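Local coordinates for putative L-alanine-DL-glutamate epimerase (Burkholderia xenovorans, PDB 2OO6), which probably acts as a metal-dependent racemase or epimerase of the mandelate racemase/muconate lactonizing enzyme family, at residues A[116-121]-A[366-371]; A[263-268]-A[285-290]; A[290-295]-A[316-321]. One frame throughout, in Å; residues are numbered along the deposited sequence. Where two conformers were deposited one is given.

Contact 1 (A[116-121]-A[366-371]); sequences RDRVPV and ELIIPD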
ATOM      1  N   ARG A 116     -38.961   5.831   8.479  1.00 26.92           N
ATOM      2  CA  ARG A 116     -39.242   6.907   9.426  1.00 26.82           C
ATOM      3  C   ARG A 116     -40.333   7.747   8.788  1.00 27.46           C
ATOM      4  O   ARG A 116     -40.464   7.740   7.566  1.00 27.12           O
ATOM      5  CB  ARG A 116     -37.981   7.761   9.700  1.00 26.90           C
ATOM      6  CG  ARG A 116     -37.340   8.372   8.441  1.00 25.33           C
ATOM      7  CD  ARG A 116     -36.058   9.194   8.754  1.00 25.75           C
ATOM      8  NE  ARG A 116     -34.971   8.364   9.287  1.00 23.72           N
ATOM      9  CZ  ARG A 116     -34.169   7.592   8.552  1.00 23.54           C
ATOM     10  NH1 ARG A 116     -34.301   7.533   7.232  1.00 20.35           N
ATOM     11  NH2 ARG A 116     -33.212   6.879   9.141  1.00 21.24           N
ATOM     12  N   ASP A 117     -41.100   8.456   9.622  1.00 28.34           N
ATOM     13  CA  ASP A 117     -42.258   9.270   9.200  1.00 29.08           C
ATOM     14  C   ASP A 117     -41.891  10.730   8.994  1.00 27.91           C
ATOM     15  O   ASP A 117     -42.616  11.464   8.320  1.00 27.76           O
ATOM     16  CB  ASP A 117     -43.337   9.252  10.300  1.00 29.47           C
ATOM     17  CG  ASP A 117     -44.090   7.926  10.372  1.00 34.33           C
ATOM     18  OD1 ASP A 117     -44.141   7.184   9.362  1.00 38.65           O
ATOM     19  OD2 ASP A 117     -44.635   7.623  11.452  1.00 38.00           O
ATOM     20  N   ARG A 118     -40.812  11.157   9.645  1.00 26.83           N
ATOM     21  CA  ARG A 118     -40.368  12.551   9.602  1.00 27.07           C
ATOM     22  C   ARG A 118     -38.867  12.588   9.446  1.00 26.82           C
ATOM     23  O   ARG A 118     -38.179  11.680   9.928  1.00 26.23           O
ATOM     24  CB  ARG A 118     -40.761  13.284  10.879  1.00 28.19           C
ATOM     25  CG  ARG A 118     -42.257  13.259  11.128  1.00 30.23           C
ATOM     26  CD  ARG A 118     -42.705  14.337  12.076  1.00 35.83           C
ATOM     27  NE  ARG A 118     -44.169  14.350  12.133  1.00 39.46           N
ATOM     28  CZ  ARG A 118     -44.889  15.116  12.947  1.00 42.41           C
ATOM     29  NH1 ARG A 118     -44.297  15.950  13.802  1.00 41.17           N
ATOM     30  NH2 ARG A 118     -46.212  15.046  12.899  1.00 44.33           N
ATOM     31  N   VAL A 119     -38.365  13.641   8.795  1.00 25.86           N
ATOM     32  CA  VAL A 119     -36.933  13.748   8.486  1.00 25.80           C
ATOM     33  C   VAL A 119     -36.364  15.057   9.062  1.00 25.20           C
ATOM     34  O   VAL A 119     -36.846  16.141   8.724  1.00 23.25           O
ATOM     35  CB  VAL A 119     -36.699  13.688   6.945  1.00 26.18           C
ATOM     36  CG1 VAL A 119     -35.231  13.814   6.596  1.00 27.79           C
ATOM     37  CG2 VAL A 119     -37.251  12.396   6.355  1.00 28.03           C
ATOM     38  N   PRO A 120     -35.360  14.970   9.966  1.00 25.63           N
ATOM     39  CA  PRO A 120     -34.756  16.238  10.407  1.00 24.98           C
ATOM     40  C   PRO A 120     -34.088  16.945   9.229  1.00 24.30           C
ATOM     41  O   PRO A 120     -33.445  16.289   8.377  1.00 24.03           O
ATOM     42  CB  PRO A 120     -33.716  15.801  11.434  1.00 25.64           C
ATOM     43  CG  PRO A 120     -34.259  14.452  11.948  1.00 27.16           C
ATOM     44  CD  PRO A 120     -34.771  13.813  10.668  1.00 26.56           C
ATOM     45  N   VAL A 121     -34.261  18.260   9.175  1.00 23.34           N
ATOM     46  CA  VAL A 121     -33.661  19.041   8.100  1.00 22.36           C
ATOM     47  C   VAL A 121     -32.655  20.064   8.597  1.00 22.60           C
ATOM     48  O   VAL A 121     -32.586  20.372   9.799  1.00 21.81           O
ATOM     49  CB  VAL A 121     -34.743  19.713   7.205  1.00 22.36           C
ATOM     50  CG1 VAL A 121     -35.627  18.633   6.522  1.00 22.96           C
ATOM     51  CG2 VAL A 121     -35.584  20.739   8.008  1.00 21.64           C
ATOM     52  N   GLU A 366     -38.616  19.332  11.443  1.00 25.12           N
ATOM     53  CA  GLU A 366     -38.612  18.126  10.611  1.00 25.16           C
ATOM     54  C   GLU A 366     -39.588  18.223   9.453  1.00 25.30           C
ATOM     55  O   GLU A 366     -40.631  18.872   9.570  1.00 24.62           O
ATOM     56  CB  GLU A 366     -38.947  16.871  11.415  1.00 26.17           C
ATOM     57  CG  GLU A 366     -38.211  16.758  12.731  1.00 28.04           C
ATOM     58  CD  GLU A 366     -38.469  15.433  13.405  1.00 32.78           C
ATOM     59  OE1 GLU A 366     -39.646  15.127  13.674  1.00 30.89           O
ATOM     60  OE2 GLU A 366     -37.495  14.691  13.651  1.00 36.94           O
ATOM     61  N   LEU A 367     -39.227  17.567   8.340  1.00 23.85           N
ATOM     62  CA  LEU A 367     -40.082  17.442   7.182  1.00 24.36           C
ATOM     63  C   LEU A 367     -40.991  16.242   7.376  1.00 24.46           C
ATOM     64  O   LEU A 367     -40.553  15.141   7.721  1.00 24.20           O
ATOM     65  CB  LEU A 367     -39.260  17.281   5.902  1.00 23.64           C
ATOM     66  CG  LEU A 367     -39.955  16.908   4.582  1.00 24.02           C
ATOM     67  CD1 LEU A 367     -40.884  18.006   4.154  1.00 24.41           C
ATOM     68  CD2 LEU A 367     -38.895  16.661   3.475  1.00 25.71           C
ATOM     69  N   ILE A 368     -42.274  16.466   7.167  1.00 25.34           N
ATOM     70  CA  ILE A 368     -43.256  15.398   7.218  1.00 25.96           C
ATOM     71  C   ILE A 368     -43.292  14.726   5.851  1.00 26.33           C
ATOM     72  O   ILE A 368     -43.449  15.393   4.823  1.00 26.56           O
ATOM     73  CB  ILE A 368     -44.645  15.944   7.597  1.00 26.84           C
ATOM     74  CG1 ILE A 368     -44.544  16.631   8.959  1.00 28.99           C
ATOM     75  CG2 ILE A 368     -45.684  14.810   7.600  1.00 27.80           C
ATOM     76  CD1 ILE A 368     -45.756  17.421   9.355  1.00 33.98           C
ATOM     77  N   ILE A 369     -43.095  13.414   5.838  1.00 26.40           N
ATOM     78  CA  ILE A 369     -43.076  12.648   4.594  1.00 27.55           C
ATOM     79  C   ILE A 369     -44.521  12.396   4.169  1.00 27.64           C
ATOM     80  O   ILE A 369     -45.292  11.821   4.926  1.00 27.71           O
ATOM     81  CB  ILE A 369     -42.304  11.348   4.786  1.00 27.21           C
ATOM     82  CG1 ILE A 369     -40.847  11.705   5.110  1.00 29.06           C
ATOM     83  CG2 ILE A 369     -42.382  10.449   3.527  1.00 27.81           C
ATOM     84  CD1 ILE A 369     -40.149  10.640   5.908  1.00 34.68           C
ATOM     85  N   PRO A 370     -44.894  12.845   2.959  1.00 27.92           N
ATOM     86  CA  PRO A 370     -46.273  12.652   2.487  1.00 28.24           C
ATOM     87  C   PRO A 370     -46.561  11.191   2.134  1.00 28.14           C
ATOM     88  O   PRO A 370     -45.638  10.385   2.011  1.00 27.54           O
ATOM     89  CB  PRO A 370     -46.333  13.521   1.223  1.00 28.19           C
ATOM     90  CG  PRO A 370     -44.924  13.487   0.709  1.00 28.30           C
ATOM     91  CD  PRO A 370     -44.069  13.550   1.963  1.00 28.00           C
ATOM     92  N   ASP A 371     -47.840  10.853   1.979  1.00 28.64           N
ATOM     93  CA  ASP A 371     -48.188   9.496   1.578  1.00 29.35           C
ATOM     94  C   ASP A 371     -49.146   9.452   0.396  1.00 28.42           C
ATOM     95  O   ASP A 371     -50.031   8.609   0.360  1.00 29.47           O
ATOM     96  CB  ASP A 371     -48.716   8.694   2.757  1.00 30.56           C
ATOM     97  CG  ASP A 371     -50.011   9.245   3.291  1.00 36.64           C
ATOM     98  OD1 ASP A 371     -50.476  10.297   2.775  1.00 41.92           O
ATOM     99  OD2 ASP A 371     -50.560   8.631   4.238  1.00 41.75           O
TER
HETATM  100  O   HOH W   1     -45.074  11.043   7.617  1.00 39.76           O
HETATM  101  O   HOH W   2     -41.649  16.848  13.945  1.00 32.83           O
HETATM  102  O   HOH W   3     -37.747  11.579  12.780  1.00 47.46           O
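D117 O is gripped twice: I369 N donates to it from the facing segment at 3.2 Å, and a water 2.6 Å from D117 O also donates to I369 O. Beyond this bond the chains pair as antiparallel strands, their axes at 147°. V119 and L367 form the hydrogen-bonded pair, with L367 N 2.8 Å from V119 O and V119 N 2.9 Å from L367 O; R118–I368 and P120–E366 are the non-hydrogen-bonded pairs on either side of it.

R118, P120, E366 and I368 share one face of the sheet. E366 CG stands anti to its carbonyl carbon (chi1 -46°), which carries the carboxylate over the opposing strand, with OE1 3.5 Å from R118 CB and OE2 3.7 Å from P120 CG. The two charged groups do not meet directly, R118 NH1 and E366 OE1 being 4.7 Å apart, and the guanidinium and carboxylate planes are turned 72° from each other. A water at the guanidinium edge joins them, accepting from NH1 and donating to OE1, while NH1 is also bonded to Q363. I368 runs alongside the extended arginine and lies over the rim of one guanidinium face. On the reverse face V119 CG2 presses on I369 CD1 at 3.4 Å, tighter than ordinary van der Waals contact, and V121 CG1 touches L367 CB, the two side chains crossing at about a right angle.

This apolar side, through V119, L367 and I369, packs on helix 323-335. Strand 118-123 is flanked on its other edge by the parallel strand 342-344, and strand 361-363 lies antiparallel beyond 366-368.

Contact 2 (A[263-268]-A[285-290]); sequences HPISSC and AVDVAI
I265–S267 and V288–I290 run side by side as neighbouring parallel strands of the family's TIM-like barrel, joined by helix 273-282 in a beta-alpha-beta unit. Their axes approach to 4.9 Å at an angle of 23°, with S266 opposite V288 and S267 opposite A289. I265 O takes two amides: V288 N at 3.1 Å and, in a weak, bent bond, D287 N. Further along, S267 N makes a weak bond to V288 O, whereas I290 N meets S267 O at 2.7 Å.

Just before strand 288-291, a side chain extends the ladder. D287 CG lies anti to its own carbonyl carbon (chi1 -67°), and the carboxylate reaches back to I265 N, which donates to D287 OD2 at 2.8 Å in an almost straight bond, from above the carboxylate plane. OD2 also forms a salt bridge with R258, and a water stands 2.7 Å from D287 OD2, close to H263 O as well. This convergence would be expected to favour the ionised aspartate, and it fixes the chain entering strand 265-267.

The faces differ in their neighbours. V286 CG1 packs 3.5 Å from S267 CB on the side covered by L254 of helix 251-259 and F281 of helix 273-282; S267 OG is satisfied by I246 O. On the other side S266 CB rests 4.0 Å from V288 CB, close to E245, which like E269 is a magnesium ligand. I290, which adjoins E269, leans on the neighbouring strand: its CG1 lies 3.4 Å from S267 O, and its CD1 touches S266 CB.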
ATOM      1  N   HIS A 263     -13.118  19.185  12.543  1.00 21.51           N
ATOM      2  CA  HIS A 263     -14.555  19.135  12.265  1.00 21.37           C
ATOM      3  C   HIS A 263     -14.949  17.980  11.348  1.00 20.48           C
ATOM      4  O   HIS A 263     -14.146  17.586  10.499  1.00 20.67           O
ATOM      5  CB  HIS A 263     -14.982  20.409  11.548  1.00 21.15           C
ATOM      6  CG  HIS A 263     -14.529  21.666  12.214  1.00 22.18           C
ATOM      7  ND1 HIS A 263     -14.940  22.029  13.476  1.00 25.77           N
ATOM      8  CD2 HIS A 263     -13.688  22.641  11.794  1.00 22.76           C
ATOM      9  CE1 HIS A 263     -14.379  23.181  13.803  1.00 24.30           C
ATOM     10  NE2 HIS A 263     -13.626  23.582  12.795  1.00 25.19           N
ATOM     11  N   PRO A 264     -16.204  17.479  11.468  1.00 19.42           N
ATOM     12  CA  PRO A 264     -16.691  16.490  10.488  1.00 19.55           C
ATOM     13  C   PRO A 264     -16.624  17.100   9.102  1.00 19.51           C
ATOM     14  O   PRO A 264     -16.941  18.288   8.911  1.00 20.18           O
ATOM     15  CB  PRO A 264     -18.159  16.243  10.890  1.00 18.76           C
ATOM     16  CG  PRO A 264     -18.220  16.680  12.364  1.00 19.61           C
ATOM     17  CD  PRO A 264     -17.237  17.828  12.468  1.00 19.10           C
ATOM     18  N   ILE A 265     -16.139  16.313   8.161  1.00 19.69           N
ATOM     19  CA  ILE A 265     -16.067  16.743   6.776  1.00 19.46           C
ATOM     20  C   ILE A 265     -17.126  16.044   5.943  1.00 19.49           C
ATOM     21  O   ILE A 265     -17.250  14.789   5.951  1.00 20.51           O
ATOM     22  CB  ILE A 265     -14.672  16.452   6.122  1.00 19.71           C
ATOM     23  CG1 ILE A 265     -13.534  17.215   6.839  1.00 18.62           C
ATOM     24  CG2 ILE A 265     -14.716  16.775   4.633  1.00 19.41           C
ATOM     25  CD1 ILE A 265     -13.685  18.784   6.874  1.00 17.28           C
ATOM     26  N   SER A 266     -17.850  16.842   5.156  1.00 18.99           N
ATOM     27  CA  SER A 266     -18.770  16.296   4.167  1.00 19.37           C
ATOM     28  C   SER A 266     -18.345  16.662   2.740  1.00 19.56           C
ATOM     29  O   SER A 266     -17.626  17.648   2.525  1.00 18.86           O
ATOM     30  CB  SER A 266     -20.195  16.798   4.405  1.00 19.54           C
ATOM     31  OG  SER A 266     -20.250  18.203   4.219  1.00 21.44           O
ATOM     32  N   SER A 267     -18.781  15.852   1.772  1.00 18.01           N
ATOM     33  CA  SER A 267     -18.458  16.067   0.353  1.00 19.33           C
ATOM     34  C   SER A 267     -19.368  15.208  -0.534  1.00 19.25           C
ATOM     35  O   SER A 267     -20.251  14.472  -0.019  1.00 19.65           O
ATOM     36  CB  SER A 267     -16.973  15.687   0.084  1.00 18.38           C
ATOM     37  OG  SER A 267     -16.482  16.242  -1.138  1.00 18.27           O
ATOM     38  N   CYS A 268     -19.151  15.309  -1.849  1.00 19.27           N
ATOM     39  CA  CYS A 268     -19.649  14.322  -2.858  1.00 19.33           C
ATOM     40  C   CYS A 268     -20.930  14.750  -3.576  1.00 19.24           C
ATOM     41  O   CYS A 268     -21.474  13.990  -4.403  1.00 18.14           O
ATOM     42  CB  CYS A 268     -19.854  12.920  -2.263  1.00 20.76           C
ATOM     43  SG  CYS A 268     -18.406  12.226  -1.376  1.00 21.21           S
ATOM     44  N   ALA A 285     -11.974   9.769   3.016  1.00 18.87           N
ATOM     45  CA  ALA A 285     -12.004  11.175   2.692  1.00 18.93           C
ATOM     46  C   ALA A 285     -13.107  11.948   3.409  1.00 18.33           C
ATOM     47  O   ALA A 285     -12.977  13.162   3.559  1.00 17.73           O
ATOM     48  CB  ALA A 285     -12.074  11.413   1.132  1.00 18.71           C
ATOM     49  N   VAL A 286     -14.179  11.262   3.851  1.00 17.73           N
ATOM     50  CA  VAL A 286     -15.365  11.966   4.385  1.00 18.86           C
ATOM     51  C   VAL A 286     -15.979  11.358   5.655  1.00 18.21           C
ATOM     52  O   VAL A 286     -16.058  10.134   5.818  1.00 17.65           O
ATOM     53  CB  VAL A 286     -16.541  12.104   3.336  1.00 19.27           C
ATOM     54  CG1 VAL A 286     -16.120  12.887   2.060  1.00 20.78           C
ATOM     55  CG2 VAL A 286     -17.125  10.764   2.970  1.00 20.72           C
ATOM     56  N   ASP A 287     -16.451  12.229   6.539  1.00 19.06           N
ATOM     57  CA  ASP A 287     -17.362  11.802   7.603  1.00 17.92           C
ATOM     58  C   ASP A 287     -18.774  11.554   7.048  1.00 18.43           C
ATOM     59  O   ASP A 287     -19.433  10.594   7.426  1.00 19.03           O
ATOM     60  CB  ASP A 287     -17.450  12.872   8.679  1.00 18.90           C
ATOM     61  CG  ASP A 287     -16.138  13.043   9.444  1.00 17.53           C
ATOM     62  OD1 ASP A 287     -16.007  12.357  10.458  1.00 17.84           O
ATOM     63  OD2 ASP A 287     -15.258  13.839   9.016  1.00 20.19           O
ATOM     64  N   VAL A 288     -19.233  12.422   6.149  1.00 18.19           N
ATOM     65  CA  VAL A 288     -20.604  12.342   5.615  1.00 18.81           C
ATOM     66  C   VAL A 288     -20.571  12.432   4.100  1.00 19.16           C
ATOM     67  O   VAL A 288     -19.879  13.283   3.540  1.00 18.75           O
ATOM     68  CB  VAL A 288     -21.503  13.500   6.159  1.00 19.29           C
ATOM     69  CG1 VAL A 288     -22.906  13.442   5.510  1.00 17.44           C
ATOM     70  CG2 VAL A 288     -21.582  13.463   7.721  1.00 19.47           C
ATOM     71  N   ALA A 289     -21.351  11.584   3.438  1.00 19.31           N
ATOM     72  CA  ALA A 289     -21.421  11.627   1.974  1.00 19.95           C
ATOM     73  C   ALA A 289     -22.707  12.307   1.526  1.00 20.05           C
ATOM     74  O   ALA A 289     -23.793  11.875   1.890  1.00 19.68           O
ATOM     75  CB  ALA A 289     -21.336  10.239   1.414  1.00 20.13           C
ATOM     76  N   ILE A 290     -22.589  13.387   0.762  1.00 18.80           N
ATOM     77  CA  ILE A 290     -23.768  14.013   0.166  1.00 18.86           C
ATOM     78  C   ILE A 290     -24.119  13.342  -1.155  1.00 19.19           C
ATOM     79  O   ILE A 290     -23.259  13.188  -2.035  1.00 17.88           O
ATOM     80  CB  ILE A 290     -23.553  15.518  -0.134  1.00 19.04           C
ATOM     81  CG1 ILE A 290     -22.892  16.261   1.053  1.00 21.15           C
ATOM     82  CG2 ILE A 290     -24.881  16.184  -0.574  1.00 18.87           C
ATOM     83  CD1 ILE A 290     -23.671  16.247   2.320  1.00 22.39           C
TER
HETATM   84  O   HOH W   4     -13.604  14.795  10.975  1.00 22.28           O

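Contact 3 (A[290-295]-A[316-321]); sequences IVDTIW and APHNFY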
ATOM      1  N   ILE A 290     -22.589  13.387   0.762  1.00 18.80           N
ATOM      2  CA  ILE A 290     -23.768  14.013   0.166  1.00 18.86           C
ATOM      3  C   ILE A 290     -24.119  13.342  -1.155  1.00 19.19           C
ATOM      4  O   ILE A 290     -23.259  13.188  -2.035  1.00 17.88           O
ATOM      5  CB  ILE A 290     -23.553  15.518  -0.134  1.00 19.04           C
ATOM      6  CG1 ILE A 290     -22.892  16.261   1.053  1.00 21.15           C
ATOM      7  CG2 ILE A 290     -24.881  16.184  -0.574  1.00 18.87           C
ATOM      8  CD1 ILE A 290     -23.671  16.247   2.320  1.00 22.39           C
ATOM      9  N   VAL A 291     -25.392  13.002  -1.322  1.00 17.97           N
ATOM     10  CA  VAL A 291     -25.850  12.314  -2.527  1.00 18.34           C
ATOM     11  C   VAL A 291     -26.884  13.149  -3.254  1.00 19.18           C
ATOM     12  O   VAL A 291     -27.980  13.447  -2.713  1.00 19.09           O
ATOM     13  CB  VAL A 291     -26.460  10.940  -2.206  1.00 18.74           C
ATOM     14  CG1 VAL A 291     -26.909  10.246  -3.505  1.00 20.40           C
ATOM     15  CG2 VAL A 291     -25.422  10.046  -1.462  1.00 18.88           C
ATOM     16  N   ASP A 292     -26.583  13.483  -4.494  1.00 18.07           N
ATOM     17  CA  ASP A 292     -27.533  14.285  -5.235  1.00 18.80           C
ATOM     18  C   ASP A 292     -28.421  13.328  -6.007  1.00 18.45           C
ATOM     19  O   ASP A 292     -28.025  12.808  -7.050  1.00 18.16           O
ATOM     20  CB  ASP A 292     -26.825  15.292  -6.168  1.00 17.71           C
ATOM     21  CG  ASP A 292     -27.817  16.251  -6.804  1.00 20.55           C
ATOM     22  OD1 ASP A 292     -28.983  15.807  -7.094  1.00 20.42           O
ATOM     23  OD2 ASP A 292     -27.473  17.427  -7.001  1.00 24.02           O
ATOM     24  N   THR A 293     -29.604  13.070  -5.473  1.00 18.62           N
ATOM     25  CA  THR A 293     -30.522  12.104  -6.073  1.00 19.08           C
ATOM     26  C   THR A 293     -31.258  12.670  -7.287  1.00 19.42           C
ATOM     27  O   THR A 293     -31.809  11.916  -8.093  1.00 18.97           O
ATOM     28  CB  THR A 293     -31.592  11.589  -5.066  1.00 18.81           C
ATOM     29  OG1 THR A 293     -32.569  12.604  -4.856  1.00 21.21           O
ATOM     30  CG2 THR A 293     -30.974  11.182  -3.707  1.00 18.72           C
ATOM     31  N   ILE A 294     -31.294  13.997  -7.392  1.00 19.65           N
ATOM     32  CA  ILE A 294     -31.865  14.650  -8.574  1.00 20.11           C
ATOM     33  C   ILE A 294     -30.945  14.395  -9.773  1.00 20.13           C
ATOM     34  O   ILE A 294     -31.407  14.112 -10.884  1.00 20.17           O
ATOM     35  CB  ILE A 294     -31.991  16.180  -8.349  1.00 20.91           C
ATOM     36  CG1 ILE A 294     -32.801  16.478  -7.077  1.00 21.44           C
ATOM     37  CG2 ILE A 294     -32.516  16.899  -9.619  1.00 20.18           C
ATOM     38  CD1 ILE A 294     -34.164  15.747  -6.959  1.00 21.76           C
ATOM     39  N   TRP A 295     -29.642  14.537  -9.546  1.00 19.10           N
ATOM     40  CA  TRP A 295     -28.653  14.248 -10.565  1.00 20.22           C
ATOM     41  C   TRP A 295     -28.532  12.749 -10.889  1.00 20.02           C
ATOM     42  O   TRP A 295     -28.436  12.340 -12.071  1.00 20.46           O
ATOM     43  CB  TRP A 295     -27.310  14.771 -10.061  1.00 21.05           C
ATOM     44  CG  TRP A 295     -27.092  16.226 -10.324  1.00 22.07           C
ATOM     45  CD1 TRP A 295     -28.050  17.200 -10.540  1.00 23.16           C
ATOM     46  CD2 TRP A 295     -25.829  16.882 -10.384  1.00 22.30           C
ATOM     47  NE1 TRP A 295     -27.440  18.417 -10.734  1.00 22.16           N
ATOM     48  CE2 TRP A 295     -26.079  18.245 -10.646  1.00 22.25           C
ATOM     49  CE3 TRP A 295     -24.505  16.446 -10.229  1.00 21.60           C
ATOM     50  CZ2 TRP A 295     -25.044  19.174 -10.789  1.00 22.24           C
ATOM     51  CZ3 TRP A 295     -23.484  17.364 -10.368  1.00 22.49           C
ATOM     52  CH2 TRP A 295     -23.756  18.705 -10.640  1.00 22.79           C
ATOM     53  N   ALA A 316     -26.449  12.351   3.165  1.00 18.03           N
ATOM     54  CA  ALA A 316     -27.405  13.447   3.190  1.00 18.39           C
ATOM     55  C   ALA A 316     -27.789  13.842   1.755  1.00 19.37           C
ATOM     56  O   ALA A 316     -26.921  14.075   0.937  1.00 18.90           O
ATOM     57  CB  ALA A 316     -26.818  14.630   3.919  1.00 18.16           C
ATOM     58  N   PRO A 317     -29.093  13.890   1.434  1.00 20.10           N
ATOM     59  CA  PRO A 317     -29.400  14.323   0.060  1.00 20.50           C
ATOM     60  C   PRO A 317     -29.085  15.789  -0.182  1.00 21.96           C
ATOM     61  O   PRO A 317     -29.081  16.608   0.764  1.00 22.33           O
ATOM     62  CB  PRO A 317     -30.904  14.055  -0.084  1.00 21.50           C
ATOM     63  CG  PRO A 317     -31.413  13.969   1.289  1.00 21.23           C
ATOM     64  CD  PRO A 317     -30.293  13.536   2.198  1.00 19.96           C
ATOM     65  N   HIS A 318     -28.760  16.087  -1.437  1.00 22.27           N
ATOM     66  CA  HIS A 318     -28.589  17.443  -1.921  1.00 23.27           C
ATOM     67  C   HIS A 318     -29.936  17.912  -2.479  1.00 23.87           C
ATOM     68  O   HIS A 318     -30.476  17.330  -3.426  1.00 24.13           O
ATOM     69  CB  HIS A 318     -27.529  17.453  -3.011  1.00 22.25           C
ATOM     70  CG  HIS A 318     -27.194  18.811  -3.532  1.00 23.73           C
ATOM     71  ND1 HIS A 318     -27.252  19.950  -2.751  1.00 25.42           N
ATOM     72  CD2 HIS A 318     -26.718  19.203  -4.740  1.00 22.57           C
ATOM     73  CE1 HIS A 318     -26.858  20.991  -3.467  1.00 24.36           C
ATOM     74  NE2 HIS A 318     -26.528  20.566  -4.674  1.00 26.66           N
ATOM     75  N   ASN A 319     -30.472  18.967  -1.880  1.00 24.71           N
ATOM     76  CA  ASN A 319     -31.824  19.433  -2.190  1.00 25.60           C
ATOM     77  C   ASN A 319     -31.851  20.949  -2.216  1.00 27.12           C
ATOM     78  O   ASN A 319     -32.011  21.565  -1.156  1.00 28.47           O
ATOM     79  CB  ASN A 319     -32.770  18.944  -1.090  1.00 24.72           C
ATOM     80  CG  ASN A 319     -34.210  19.354  -1.334  1.00 26.26           C
ATOM     81  OD1 ASN A 319     -34.680  19.348  -2.476  1.00 31.01           O
ATOM     82  ND2 ASN A 319     -34.913  19.716  -0.271  1.00 23.52           N
ATOM     83  N   PHE A 320     -31.652  21.559  -3.377  1.00 28.56           N
ATOM     84  CA  PHE A 320     -31.690  23.025  -3.416  1.00 29.85           C
ATOM     85  C   PHE A 320     -32.397  23.590  -4.654  1.00 28.86           C
ATOM     86  O   PHE A 320     -32.028  24.638  -5.183  1.00 28.22           O
ATOM     87  CB  PHE A 320     -30.304  23.656  -3.123  1.00 31.64           C
ATOM     88  CG  PHE A 320     -29.420  23.866  -4.336  1.00 34.09           C
ATOM     89  CD1 PHE A 320     -28.833  25.116  -4.556  1.00 36.46           C
ATOM     90  CD2 PHE A 320     -29.164  22.834  -5.240  1.00 36.04           C
ATOM     91  CE1 PHE A 320     -27.996  25.338  -5.661  1.00 38.63           C
ATOM     92  CE2 PHE A 320     -28.314  23.051  -6.357  1.00 36.63           C
ATOM     93  CZ  PHE A 320     -27.739  24.301  -6.563  1.00 36.41           C
ATOM     94  N   TYR A 321     -33.457  22.888  -5.049  1.00 28.15           N
ATOM     95  CA  TYR A 321     -34.307  23.366  -6.165  0.60 27.81           C
ATOM     96  C   TYR A 321     -35.746  23.553  -5.678  1.00 26.54           C
ATOM     97  O   TYR A 321     -35.947  24.058  -4.568  1.00 25.87           O
ATOM     98  CB  TYR A 321     -34.235  22.487  -7.432  0.60 29.11           C
ATOM     99  CG  TYR A 321     -32.832  22.206  -7.954  0.60 30.71           C
ATOM    100  CD1 TYR A 321     -32.416  20.893  -8.200  0.60 32.84           C
ATOM    101  CD2 TYR A 321     -31.930  23.239  -8.206  0.60 30.93           C
ATOM    102  CE1 TYR A 321     -31.132  20.610  -8.674  0.60 33.31           C
ATOM    103  CE2 TYR A 321     -30.633  22.969  -8.669  0.60 32.26           C
ATOM    104  CZ  TYR A 321     -30.244  21.654  -8.900  0.60 32.28           C
ATOM    105  OH  TYR A 321     -28.971  21.374  -9.371  0.60 33.39           O
TER
HETATM  106  O   HOH W   5     -27.494  20.832 -12.436  1.00 28.26           O
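D292 OD2 meets the rim of the H318 imidazole, near the ring plane and 3.0 Å from H318 CD2, where two parallel strands of the TIM-like barrel end. Carboxylate and ring are turned 86° against each other. Both side chains leave with CG anti to the backbone N (chi1 -173° for D292, -176° for H318), which brings them together at the ends of the strands. The same OD2 lies 3.5 Å above one face of the W295 ring, toward its rim.

D292 is also the N-cap of helix 293-296: D292 OD1 accepts from W295 N at 2.8 Å, which helps to hold the carboxylate. The strands keep the two residues in register: V291 N donates to A316 O at 2.9 Å, and H318 N donates to V291 O at 3.0 Å. I290 CG2 adds a contact with H318 CB at 3.8 Å.

Farther out, W295 packs on P78 of a third subunit. H318 comes close to the magnesium ligand E269, and its rotation is secured on the far side of the ring, where H318 ND1 is hydrogen-bonded to E343 OE1, an oxygen that N319 N also engages.

After the N-terminal antiparallel sheet and helices, the chain reaches strand 118-123, where contact 1 begins; its partner 366-371 follows only 245 residues later, and the two pair in a mixed sheet separate from that of contacts 2 and 3. Contacts 2 and 3 both form within this long loop. They follow one another in series: contact 2 closes a short loop around helix 273-282 when strand 288-291 returns beside 265-267, and contact 3 opens at I290, the residue they share, to join the same strand to 314-317. A289 O and A316 N, 3.0 Å apart, connect the two. Contact 1 touches neither; helix 323-335 packs against contacts 1 and 3.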